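PDB 2AU3: DNA primase from Aquifex aeolicus, which synthesises short RNA primers on single-stranded DNA, from which DNA polymerase starts during replication. Local coordinates for residues A247-G252 with T273-N278; F254-L259 with V267-G272; K288-L293 with P309-A314; K302-A307 with V318-L323. One frame throughout, in Å; residues are numbered along the deposited sequence.

Contact 1: A247-G252 with T273-N278; sequences AILVEG and TALTQN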
loop_
_atom_site.group_PDB
_atom_site.type_symbol
_atom_site.label_atom_id
_atom_site.label_comp_id
_atom_site.label_asym_id
_atom_site.label_seq_id
_atom_site.Cartn_x
_atom_site.Cartn_y
_atom_site.Cartn_z
ATOM N N ALA A 247 -0.761 -9.322 10.971
ATOM C CA ALA A 247 -0.240 -8.726 9.765
ATOM C C ALA A 247 1.170 -9.263 9.569
ATOM O O ALA A 247 1.833 -9.615 10.539
ATOM C CB ALA A 247 -0.205 -7.193 9.892
ATOM N N ILE A 248 1.634 -9.277 8.319
ATOM C CA ILE A 248 3.029 -9.581 8.032
ATOM C C ILE A 248 3.672 -8.265 7.569
ATOM O O ILE A 248 3.115 -7.602 6.733
ATOM C CB ILE A 248 3.145 -10.675 6.927
ATOM C CG1 ILE A 248 2.528 -12.000 7.407
ATOM C CG2 ILE A 248 4.660 -10.838 6.482
ATOM C CD1 ILE A 248 2.067 -12.986 6.255
ATOM N N LEU A 249 4.791 -7.860 8.197
ATOM C CA LEU A 249 5.527 -6.682 7.784
ATOM C C LEU A 249 6.750 -7.085 6.990
ATOM O O LEU A 249 7.595 -7.847 7.460
ATOM C CB LEU A 249 5.912 -5.809 9.019
ATOM C CG LEU A 249 6.780 -4.555 8.801
ATOM C CD1 LEU A 249 5.996 -3.405 8.144
ATOM C CD2 LEU A 249 7.437 -4.107 10.156
ATOM N N VAL A 250 6.814 -6.614 5.747
ATOM C CA VAL A 250 7.972 -6.853 4.884
ATOM C C VAL A 250 8.643 -5.517 4.635
ATOM O O VAL A 250 8.072 -4.481 4.995
ATOM C CB VAL A 250 7.576 -7.544 3.527
ATOM C CG1 VAL A 250 6.981 -8.936 3.766
ATOM C CG2 VAL A 250 6.600 -6.681 2.707
ATOM N N GLU A 251 9.835 -5.516 4.026
ATOM C CA GLU A 251 10.646 -4.290 3.972
ATOM C C GLU A 251 10.199 -3.267 2.957
ATOM O O GLU A 251 10.324 -2.060 3.196
ATOM C CB GLU A 251 12.127 -4.596 3.720
ATOM C CG GLU A 251 12.744 -5.542 4.738
ATOM C CD GLU A 251 14.274 -5.545 4.725
ATOM O OE1 GLU A 251 14.873 -4.526 5.142
ATOM O OE2 GLU A 251 14.866 -6.584 4.335
ATOM N N GLY A 252 9.749 -3.721 1.792
ATOM C CA GLY A 252 9.457 -2.806 0.699
ATOM C C GLY A 252 8.349 -3.299 -0.225
ATOM O O GLY A 252 7.810 -4.390 -0.017
ATOM N N THR A 273 11.077 3.331 3.165
ATOM C CA THR A 273 12.252 3.046 4.009
ATOM C C THR A 273 12.019 2.177 5.266
ATOM O O THR A 273 11.221 1.235 5.245
ATOM C CB THR A 273 12.840 4.353 4.516
ATOM O OG1 THR A 273 11.948 4.903 5.497
ATOM C CG2 THR A 273 12.905 5.409 3.431
ATOM N N ALA A 274 12.747 2.530 6.356
ATOM C CA ALA A 274 12.566 1.890 7.671
ATOM C C ALA A 274 11.222 2.244 8.324
ATOM O O ALA A 274 10.761 3.374 8.272
ATOM C CB ALA A 274 13.709 2.235 8.620
ATOM N N LEU A 275 10.634 1.264 8.970
ATOM C CA LEU A 275 9.407 1.476 9.692
ATOM C C LEU A 275 9.586 2.682 10.651
ATOM O O LEU A 275 10.623 2.822 11.283
ATOM C CB LEU A 275 9.033 0.206 10.457
ATOM C CG LEU A 275 7.773 0.316 11.304
ATOM C CD1 LEU A 275 6.564 0.111 10.434
ATOM C CD2 LEU A 275 7.832 -0.738 12.421
ATOM N N THR A 276 8.589 3.559 10.709
ATOM C CA THR A 276 8.587 4.661 11.673
ATOM C C THR A 276 7.610 4.359 12.771
ATOM O O THR A 276 6.741 3.520 12.615
ATOM C CB THR A 276 8.175 5.987 11.030
ATOM O OG1 THR A 276 6.779 5.925 10.693
ATOM C CG2 THR A 276 8.932 6.231 9.696
ATOM N N GLN A 277 7.729 5.078 13.887
ATOM C CA GLN A 277 6.737 4.988 14.955
ATOM C C GLN A 277 5.299 5.285 14.490
ATOM O O GLN A 277 4.352 4.568 14.879
ATOM C CB GLN A 277 7.118 5.928 16.119
ATOM C CG GLN A 277 6.270 5.692 17.387
ATOM C CD GLN A 277 6.491 4.285 17.975
ATOM O OE1 GLN A 277 5.579 3.450 18.012
ATOM N NE2 GLN A 277 7.678 4.043 18.441
ATOM N N ASN A 278 5.117 6.337 13.682
ATOM C CA ASN A 278 3.773 6.641 13.182
ATOM C C ASN A 278 3.220 5.453 12.391
ATOM O O ASN A 278 2.054 5.158 12.499
ATOM C CB ASN A 278 3.730 7.913 12.311
ATOM C CG ASN A 278 3.799 9.186 13.138
ATOM O OD1 ASN A 278 3.536 9.169 14.342
ATOM N ND2 ASN A 278 4.166 10.307 12.494
#
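In the TOPRIM fold, strand 247-249 runs into the loop that carries a predicted metal-binding glutamate, and Leu249 of this strand meets Leu275 from the loop before helix 277-284. The touch is a single pair of methyl groups, Leu249 CD2 and Leu275 CD2, 4.1 Å apart. Each leucine has CG swung opposite its own backbone N (chi1 176° for Leu249 and 178° for Leu275); the two side chains cross obliquely, and only the CD2 branch of each comes within 4.2 Å of the other. Both are buried, and further apolar neighbours are Pro270, which both leucines touch, and Ala307 and Leu311 of helix 298-313 beside Leu275.

Beyond this pair the segments approach through backbone. Glu251 O and Thr273 O stand 4.0 Å apart; two carbonyl oxygens cannot bond each other, and no hydrogen bond links the segments. The nearest CA pair, Glu251 and Ala274, is 7.5 Å apart. Here lie the C-terminal ends of the parallel strands of the TOPRIM sheet, where enzymes of this fold gather their acidic residues: Glu251 and Asp295 are predicted to bind the catalytic magnesium ion, and Asp295 and Asp297 a second one. Glu251 OE2 accepts a hydrogen bond from Asp295 N, which ties the carboxylate to the loop after strand 289-293. On the other segment, Thr273 OG1 makes a weak hydrogen bond of 3.4 Å to Ala274 O. Thr276 then takes the N-cap position of helix 277-284, capping with its side chain while its N bonds to Gln279 OE1.

Contact 2: F254-L259 with V267-G272; sequences FDLLRL and VVAPLG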
loop_
_atom_site.group_PDB
_atom_site.type_symbol
_atom_site.label_atom_id
_atom_site.label_comp_id
_atom_site.label_asym_id
_atom_site.label_seq_id
_atom_site.Cartn_x
_atom_site.Cartn_y
_atom_site.Cartn_z
ATOM N N PHE A 254 8.233 -4.381 -3.372
ATOM C CA PHE A 254 8.445 -5.555 -4.216
ATOM C C PHE A 254 8.200 -6.816 -3.389
ATOM O O PHE A 254 7.552 -7.717 -3.847
ATOM C CB PHE A 254 9.862 -5.557 -4.849
ATOM C CG PHE A 254 10.226 -6.840 -5.522
ATOM C CD1 PHE A 254 9.692 -7.170 -6.764
ATOM C CD2 PHE A 254 11.105 -7.736 -4.902
ATOM C CE1 PHE A 254 10.020 -8.364 -7.382
ATOM C CE2 PHE A 254 11.438 -8.941 -5.511
ATOM C CZ PHE A 254 10.898 -9.259 -6.750
ATOM N N ASP A 255 8.683 -6.860 -2.154
ATOM C CA ASP A 255 8.387 -8.026 -1.297
ATOM C C ASP A 255 6.889 -8.158 -1.087
ATOM O O ASP A 255 6.378 -9.255 -0.992
ATOM C CB ASP A 255 9.048 -7.891 0.081
ATOM C CG ASP A 255 10.459 -7.356 0.005
ATOM O OD1 ASP A 255 11.367 -8.145 -0.314
ATOM O OD2 ASP A 255 10.752 -6.155 0.262
ATOM N N LEU A 256 6.191 -7.028 -0.953
ATOM C CA LEU A 256 4.779 -7.092 -0.674
ATOM C C LEU A 256 4.052 -7.623 -1.912
ATOM O O LEU A 256 3.193 -8.503 -1.814
ATOM C CB LEU A 256 4.210 -5.704 -0.286
ATOM C CG LEU A 256 2.729 -5.683 0.155
ATOM C CD1 LEU A 256 2.543 -4.603 1.229
ATOM C CD2 LEU A 256 1.738 -5.438 -0.999
ATOM N N LEU A 257 4.406 -7.072 -3.080
ATOM C CA LEU A 257 3.742 -7.439 -4.316
ATOM C C LEU A 257 3.930 -8.916 -4.608
ATOM O O LEU A 257 3.010 -9.569 -5.112
ATOM C CB LEU A 257 4.263 -6.599 -5.461
ATOM C CG LEU A 257 3.887 -5.131 -5.325
ATOM C CD1 LEU A 257 4.498 -4.342 -6.453
ATOM C CD2 LEU A 257 2.374 -5.030 -5.328
ATOM N N ARG A 258 5.106 -9.438 -4.253
ATOM C CA ARG A 258 5.419 -10.851 -4.402
ATOM C C ARG A 258 4.584 -11.726 -3.488
ATOM O O ARG A 258 4.045 -12.724 -3.934
ATOM C CB ARG A 258 6.904 -11.117 -4.116
ATOM C CG ARG A 258 7.814 -10.752 -5.270
ATOM C CD ARG A 258 7.649 -11.654 -6.491
ATOM N NE ARG A 258 8.310 -12.931 -6.252
ATOM C CZ ARG A 258 7.726 -14.120 -6.345
ATOM N NH1 ARG A 258 6.460 -14.237 -6.689
ATOM N NH2 ARG A 258 8.419 -15.202 -6.096
ATOM N N LEU A 259 4.519 -11.385 -2.200
ATOM C CA LEU A 259 3.689 -12.174 -1.267
ATOM C C LEU A 259 2.217 -12.173 -1.702
ATOM O O LEU A 259 1.553 -13.229 -1.754
ATOM C CB LEU A 259 3.869 -11.661 0.177
ATOM C CG LEU A 259 4.850 -12.439 1.079
ATOM C CD1 LEU A 259 6.287 -12.331 0.579
ATOM C CD2 LEU A 259 4.746 -11.889 2.518
ATOM N N VAL A 267 -0.466 -8.282 4.407
ATOM C CA VAL A 267 0.939 -7.833 4.328
ATOM C C VAL A 267 0.964 -6.323 4.132
ATOM O O VAL A 267 0.193 -5.791 3.296
ATOM C CB VAL A 267 1.657 -8.451 3.084
ATOM C CG1 VAL A 267 3.188 -8.110 3.085
ATOM C CG2 VAL A 267 1.483 -9.967 3.048
ATOM N N VAL A 268 1.895 -5.646 4.839
ATOM C CA VAL A 268 2.145 -4.209 4.698
ATOM C C VAL A 268 3.638 -3.979 4.609
ATOM O O VAL A 268 4.422 -4.860 4.930
ATOM C CB VAL A 268 1.629 -3.386 5.926
ATOM C CG1 VAL A 268 0.089 -3.253 5.867
ATOM C CG2 VAL A 268 2.030 -4.053 7.229
ATOM N N ALA A 269 4.030 -2.792 4.167
ATOM C CA ALA A 269 5.444 -2.444 4.131
ATOM C C ALA A 269 5.611 -0.961 4.422
ATOM O O ALA A 269 4.709 -0.173 4.107
ATOM C CB ALA A 269 6.027 -2.791 2.766
ATOM N N PRO A 270 6.746 -0.552 5.023
ATOM C CA PRO A 270 7.006 0.871 5.305
ATOM C C PRO A 270 7.119 1.647 4.011
ATOM O O PRO A 270 7.514 1.090 2.972
ATOM C CB PRO A 270 8.362 0.855 6.029
ATOM C CG PRO A 270 8.483 -0.517 6.557
ATOM C CD PRO A 270 7.821 -1.410 5.546
ATOM N N LEU A 271 6.757 2.914 4.049
ATOM C CA LEU A 271 6.796 3.655 2.814
ATOM C C LEU A 271 8.207 4.043 2.539
ATOM O O LEU A 271 8.877 4.720 3.355
ATOM C CB LEU A 271 5.845 4.839 2.814
ATOM C CG LEU A 271 4.829 4.762 1.669
ATOM C CD1 LEU A 271 4.849 3.415 0.942
ATOM C CD2 LEU A 271 3.447 5.058 2.186
ATOM N N GLY A 272 8.673 3.563 1.395
ATOM C CA GLY A 272 10.022 3.784 0.980
ATOM C C GLY A 272 11.053 3.061 1.842
ATOM O O GLY A 272 11.826 2.251 1.298
#
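Leu256 and Leu259, on one face of helix 253-261, pack onto Val267 and its neighbours in strand 267-270. Every contact between the segments is apolar or van der Waals, with no hydrogen bond across. Among side chains, Leu256 CG lies 3.8 Å from Val267 CG1, the two side chains sliding past each other in opposite directions, and Leu256 CD1 is 4.2 Å from Ala269 CB. The other valine branch serves the next turn of the helix: Val267 CG2 meets Leu259 CD2 at 3.8 Å, with the side chains at about a right angle. Val267 can divide itself in this way because CG1 is opposite its backbone N (chi1 -174°), leaving CG2 beside that N.

A second group of contacts sets side chain against backbone. Leu256 CD1 reaches over the strand to 3.5 Å from Val268 CA and 3.3 Å from Val267 O, which is buried here and has no polar partner in the model. Cutting Leu256 back to an alanine removes CG and both methyls and is likely to open a gap over Val267 O and Val268 CA, leaving Val267 CG1 with only the more distant Leu259 CD2 on the helix side.

The helix and strand segments run antiparallel, at 171° with 8.1 Å between axes, as expected in a beta-alpha-beta unit, whose first strand is 247-249. Val268, facing the reverse side of the sheet, touches Leu283 of helix 277-284, while Arg258, buried against helix 329-336, forms salt bridges with Asp330 and Glu262.

Contact 3: K288-L293 with P309-A314; sequences KKVYIL and PLLLSA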
loop_
_atom_site.group_PDB
_atom_site.type_symbol
_atom_site.label_atom_id
_atom_site.label_comp_id
_atom_site.label_asym_id
_atom_site.label_seq_id
_atom_site.Cartn_x
_atom_site.Cartn_y
_atom_site.Cartn_z
ATOM N N LYS A 288 -2.964 -6.468 16.600
ATOM C CA LYS A 288 -2.062 -6.485 17.741
ATOM C C LYS A 288 -1.040 -7.617 17.639
ATOM O O LYS A 288 -0.357 -7.922 18.620
ATOM C CB LYS A 288 -2.852 -6.568 19.079
ATOM C CG LYS A 288 -3.844 -5.440 19.296
ATOM C CD LYS A 288 -3.224 -4.040 19.211
ATOM C CE LYS A 288 -4.319 -2.964 19.352
ATOM N NZ LYS A 288 -3.761 -1.580 19.540
ATOM N N LYS A 289 -0.926 -8.226 16.447
ATOM C CA LYS A 289 0.095 -9.249 16.181
ATOM C C LYS A 289 0.752 -8.981 14.819
ATOM O O LYS A 289 0.074 -8.879 13.796
ATOM C CB LYS A 289 -0.510 -10.658 16.141
ATOM C CG LYS A 289 -0.808 -11.301 17.461
ATOM C CD LYS A 289 -1.128 -12.801 17.234
ATOM C CE LYS A 289 -2.042 -13.362 18.341
ATOM N NZ LYS A 289 -1.891 -14.862 18.516
ATOM N N VAL A 290 2.063 -8.876 14.824
ATOM C CA VAL A 290 2.798 -8.615 13.616
ATOM C C VAL A 290 3.957 -9.565 13.503
ATOM O O VAL A 290 4.839 -9.612 14.357
ATOM C CB VAL A 290 3.286 -7.159 13.532
ATOM C CG1 VAL A 290 4.313 -6.986 12.404
ATOM C CG2 VAL A 290 2.075 -6.210 13.318
ATOM N N TYR A 291 3.979 -10.271 12.382
ATOM C CA TYR A 291 5.129 -11.043 11.968
ATOM C C TYR A 291 6.045 -10.187 11.098
ATOM O O TYR A 291 5.593 -9.527 10.173
ATOM C CB TYR A 291 4.632 -12.256 11.174
ATOM C CG TYR A 291 3.943 -13.254 12.053
ATOM C CD1 TYR A 291 2.725 -12.966 12.654
ATOM C CD2 TYR A 291 4.532 -14.492 12.309
ATOM C CE1 TYR A 291 2.092 -13.912 13.480
ATOM C CE2 TYR A 291 3.926 -15.416 13.094
ATOM C CZ TYR A 291 2.720 -15.127 13.696
ATOM O OH TYR A 291 2.165 -16.074 14.531
ATOM N N ILE A 292 7.324 -10.158 11.418
ATOM C CA ILE A 292 8.237 -9.306 10.665
ATOM C C ILE A 292 9.088 -10.239 9.817
ATOM O O ILE A 292 9.627 -11.237 10.316
ATOM C CB ILE A 292 9.146 -8.457 11.576
ATOM C CG1 ILE A 292 8.374 -7.800 12.696
ATOM C CG2 ILE A 292 9.929 -7.390 10.759
ATOM C CD1 ILE A 292 9.299 -7.247 13.756
ATOM N N LEU A 293 9.178 -9.916 8.533
ATOM C CA LEU A 293 9.831 -10.784 7.581
ATOM C C LEU A 293 10.729 -9.978 6.709
ATOM O O LEU A 293 10.316 -9.512 5.635
ATOM C CB LEU A 293 8.770 -11.499 6.730
ATOM C CG LEU A 293 9.243 -12.454 5.626
ATOM C CD1 LEU A 293 9.823 -13.753 6.174
ATOM C CD2 LEU A 293 8.091 -12.751 4.727
ATOM N N PRO A 309 11.134 -2.401 18.711
ATOM C CA PRO A 309 10.723 -1.486 19.776
ATOM C C PRO A 309 9.597 -0.534 19.344
ATOM O O PRO A 309 8.784 -0.153 20.172
ATOM C CB PRO A 309 12.004 -0.701 20.051
ATOM C CG PRO A 309 13.089 -1.681 19.664
ATOM C CD PRO A 309 12.565 -2.235 18.389
ATOM N N LEU A 310 9.574 -0.133 18.079
ATOM C CA LEU A 310 8.456 0.716 17.620
ATOM C C LEU A 310 7.146 -0.060 17.672
ATOM O O LEU A 310 6.116 0.491 18.073
ATOM C CB LEU A 310 8.673 1.257 16.201
ATOM C CG LEU A 310 10.074 1.767 15.836
ATOM C CD1 LEU A 310 10.072 2.167 14.373
ATOM C CD2 LEU A 310 10.510 2.927 16.726
ATOM N N LEU A 311 7.197 -1.332 17.290
ATOM C CA LEU A 311 6.006 -2.190 17.344
ATOM C C LEU A 311 5.576 -2.454 18.801
ATOM O O LEU A 311 4.382 -2.337 19.139
ATOM C CB LEU A 311 6.230 -3.495 16.558
ATOM C CG LEU A 311 6.441 -3.267 15.046
ATOM C CD1 LEU A 311 6.879 -4.532 14.376
ATOM C CD2 LEU A 311 5.147 -2.748 14.397
ATOM N N LEU A 312 6.548 -2.808 19.647
ATOM C CA LEU A 312 6.277 -3.009 21.072
ATOM C C LEU A 312 5.626 -1.773 21.700
ATOM O O LEU A 312 4.616 -1.898 22.380
ATOM C CB LEU A 312 7.527 -3.471 21.840
ATOM C CG LEU A 312 8.098 -4.826 21.419
ATOM C CD1 LEU A 312 9.438 -5.112 22.121
ATOM C CD2 LEU A 312 7.087 -5.974 21.660
ATOM N N SER A 313 6.167 -0.584 21.423
ATOM C CA SER A 313 5.637 0.660 21.988
ATOM C C SER A 313 4.185 0.887 21.588
ATOM O O SER A 313 3.396 1.434 22.368
ATOM C CB SER A 313 6.467 1.864 21.546
ATOM O OG SER A 313 7.816 1.674 21.890
ATOM N N ALA A 314 3.842 0.469 20.370
ATOM C CA ALA A 314 2.489 0.628 19.871
ATOM C C ALA A 314 1.585 -0.475 20.397
ATOM O O ALA A 314 0.407 -0.486 20.091
ATOM C CB ALA A 314 2.485 0.652 18.357
#
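Leu311 reaches from helix 298-313 to two residues of strand 289-293, Val290 and Ile292, and does so with one methyl. Its CG is opposite the carbonyl carbon (chi1 -64°) and the chain then runs on extended, which carries CD1 out toward the sheet. Ile292 answers in kind: CG1 is opposite its own carbonyl carbon and chi2 is 167°, so the two side chains meet tip to tip, with Ile292 CD1 3.7 Å from Leu311 CD1. Val290 comes in at about a right angle instead, its CG1 4.1 Å from the same Leu311 CD1.

At the edge, Lys288 NZ is 4.3 Å from Ala314 O, too far to bond; it makes a weak hydrogen bond to Ser284 O. Within the last helical turn, Ser313 OG bonds to Pro309 O at 2.7 Å, tilted 27° from the carbonyl plane, while Ser313 N reaches that oxygen from the opposite face. Two bonds thus grip one carbonyl.

Val290 and Ile292, alternate residues with side chains on one face of the strand, under a helix leucine, are characteristic of beta-alpha-beta packing, here the unit 289-293, 298-313, 317-321 of the TOPRIM domain.

Contact 4: K302-A307 with V318-L323; sequences KAMKSA and VYPVYL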
loop_
_atom_site.group_PDB
_atom_site.type_symbol
_atom_site.label_atom_id
_atom_site.label_comp_id
_atom_site.label_asym_id
_atom_site.label_seq_id
_atom_site.Cartn_x
_atom_site.Cartn_y
_atom_site.Cartn_z
ATOM N N LYS A 302 19.358 -6.681 11.480
ATOM C CA LYS A 302 19.478 -5.392 12.164
ATOM C C LYS A 302 18.260 -4.464 11.971
ATOM O O LYS A 302 17.883 -3.739 12.894
ATOM C CB LYS A 302 20.795 -4.687 11.793
ATOM C CG LYS A 302 21.990 -5.380 12.457
ATOM C CD LYS A 302 23.308 -4.711 12.144
ATOM C CE LYS A 302 24.409 -5.341 13.012
ATOM N NZ LYS A 302 25.645 -4.580 12.896
ATOM N N ALA A 303 17.643 -4.505 10.788
ATOM C CA ALA A 303 16.447 -3.693 10.534
ATOM C C ALA A 303 15.228 -4.200 11.319
ATOM O O ALA A 303 14.417 -3.404 11.789
ATOM C CB ALA A 303 16.150 -3.579 9.030
ATOM N N MET A 304 15.148 -5.510 11.521
ATOM C CA MET A 304 14.091 -6.103 12.328
ATOM C C MET A 304 14.264 -5.664 13.777
ATOM O O MET A 304 13.299 -5.342 14.449
ATOM C CB MET A 304 14.094 -7.650 12.230
ATOM C CG MET A 304 13.633 -8.232 10.835
ATOM S SD MET A 304 12.956 -9.956 10.760
ATOM C CE MET A 304 12.320 -9.991 12.107
ATOM N N LYS A 305 15.500 -5.648 14.254
ATOM C CA LYS A 305 15.780 -5.198 15.616
ATOM C C LYS A 305 15.476 -3.716 15.841
ATOM O O LYS A 305 14.992 -3.339 16.906
ATOM C CB LYS A 305 17.223 -5.543 16.019
ATOM C CG LYS A 305 17.420 -7.057 16.214
ATOM C CD LYS A 305 18.898 -7.457 16.192
ATOM C CE LYS A 305 19.050 -8.913 15.808
ATOM N NZ LYS A 305 19.721 -9.740 16.856
ATOM N N SER A 306 15.771 -2.870 14.858
ATOM C CA SER A 306 15.364 -1.461 14.944
ATOM C C SER A 306 13.849 -1.255 14.941
ATOM O O SER A 306 13.336 -0.301 15.541
ATOM C CB SER A 306 16.005 -0.647 13.815
ATOM O OG SER A 306 17.413 -0.841 13.828
ATOM N N ALA A 307 13.120 -2.117 14.243
ATOM C CA ALA A 307 11.665 -1.905 14.087
ATOM C C ALA A 307 10.859 -2.440 15.278
ATOM O O ALA A 307 9.779 -1.937 15.595
ATOM C CB ALA A 307 11.174 -2.534 12.768
ATOM N N VAL A 318 5.093 -9.145 18.788
ATOM C CA VAL A 318 5.968 -9.250 17.631
ATOM C C VAL A 318 6.476 -10.678 17.502
ATOM O O VAL A 318 6.860 -11.293 18.509
ATOM C CB VAL A 318 7.143 -8.267 17.762
ATOM C CG1 VAL A 318 8.131 -8.480 16.664
ATOM C CG2 VAL A 318 6.638 -6.804 17.745
ATOM N N TYR A 319 6.445 -11.192 16.266
ATOM C CA TYR A 319 6.946 -12.517 15.890
ATOM C C TYR A 319 7.943 -12.408 14.732
ATOM O O TYR A 319 7.543 -12.394 13.558
ATOM C CB TYR A 319 5.796 -13.373 15.400
ATOM C CG TYR A 319 4.746 -13.672 16.427
ATOM C CD1 TYR A 319 4.607 -14.954 16.940
ATOM C CD2 TYR A 319 3.897 -12.673 16.896
ATOM C CE1 TYR A 319 3.634 -15.249 17.883
ATOM C CE2 TYR A 319 2.909 -12.954 17.813
ATOM C CZ TYR A 319 2.791 -14.243 18.314
ATOM O OH TYR A 319 1.851 -14.521 19.270
ATOM N N PRO A 320 9.234 -12.297 15.050
ATOM C CA PRO A 320 10.267 -12.259 14.016
ATOM C C PRO A 320 10.310 -13.544 13.194
ATOM O O PRO A 320 10.286 -14.653 13.712
ATOM C CB PRO A 320 11.568 -12.101 14.826
ATOM C CG PRO A 320 11.098 -11.427 16.109
ATOM C CD PRO A 320 9.802 -12.166 16.414
ATOM N N VAL A 321 10.409 -13.385 11.886
ATOM C CA VAL A 321 10.460 -14.551 11.024
ATOM C C VAL A 321 11.824 -14.474 10.403
ATOM O O VAL A 321 12.156 -13.473 9.768
ATOM C CB VAL A 321 9.377 -14.513 9.927
ATOM C CG1 VAL A 321 9.400 -15.796 9.054
ATOM C CG2 VAL A 321 7.971 -14.314 10.563
ATOM N N TYR A 322 12.603 -15.521 10.632
ATOM C CA TYR A 322 13.975 -15.614 10.159
ATOM C C TYR A 322 14.053 -16.436 8.897
ATOM O O TYR A 322 13.927 -17.667 8.937
ATOM C CB TYR A 322 14.846 -16.274 11.232
ATOM C CG TYR A 322 14.842 -15.484 12.520
ATOM C CD1 TYR A 322 15.461 -14.239 12.591
ATOM C CD2 TYR A 322 14.158 -15.943 13.641
ATOM C CE1 TYR A 322 15.443 -13.480 13.799
ATOM C CE2 TYR A 322 14.132 -15.198 14.837
ATOM C CZ TYR A 322 14.769 -13.972 14.901
ATOM O OH TYR A 322 14.728 -13.232 16.078
ATOM N N LEU A 323 14.250 -15.751 7.786
ATOM C CA LEU A 323 14.670 -16.387 6.543
ATOM C C LEU A 323 16.102 -16.907 6.663
ATOM O O LEU A 323 16.943 -16.287 7.337
ATOM C CB LEU A 323 14.598 -15.381 5.409
ATOM C CG LEU A 323 13.183 -14.972 4.996
ATOM C CD1 LEU A 323 13.266 -13.816 4.025
ATOM C CD2 LEU A 323 12.469 -16.161 4.382
#
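With CG of Met304 opposite the carbonyl carbon (chi1 -70°) and chi2 near extended, the side chain leaves helix 298-313 toward strand 317-321; a bend at chi3 then turns the terminal methyl toward Pro320. As modelled, Met304 CE lies 3.5 Å from Pro320 CB, beside the CA-CB side of the ring, but its bond to SD is too short for a normal S-C bond, which leaves the exact placement of the methyl, and chi3 with it, doubtful. The two side chains cross at a slant. The sulfur has a different neighbour, since Met304 SD is 3.7 Å from Val321 O, a van der Waals approach to the backbone. No hydrogen bond joins the segments, and the nearest CA pair is Met304 with Pro320, at 7.4 Å.

These elements are the helix and second strand of a beta-alpha-beta unit that begins with strand 289-293. Strand 317-321 is outermost in the mixed TOPRIM sheet, and Met304 bridges to its inner neighbour as well by touching Ile292. Tyr294, next in sequence to the predicted magnesium ligand Asp295, also packs on Met304; the side chains of Met304 and Glu251 are about 7 Å apart.

On the other side of the helix, Ser306 OG bonds to Lys302 O at 3.1 Å, and Ser306 N reaches the same oxygen from the opposite face of its plane. Pro320 is further covered by Ile308, one helical turn beyond Met304.

How the contacts relate
From the N terminus, strand 247-249 opens the series, and contact 1 closes the loop that ends just before helix 277-284. Contact 2 is nested inside it, joining the intervening helix 253-261 to strand 267-270. Both close before contact 3 opens at strand 289-293. Contacts 3 and 4 cross: their segments alternate, and both use helix 298-313, the first near its end and the second nearer its middle. The four are sewn together by the sheet itself, where probable backbone hydrogen bonds join Leu249 N to Tyr291 O, Ile248 O to Val268 N, and Ile292 O to Val321 N. Together they tie helices from both faces to one TOPRIM sheet.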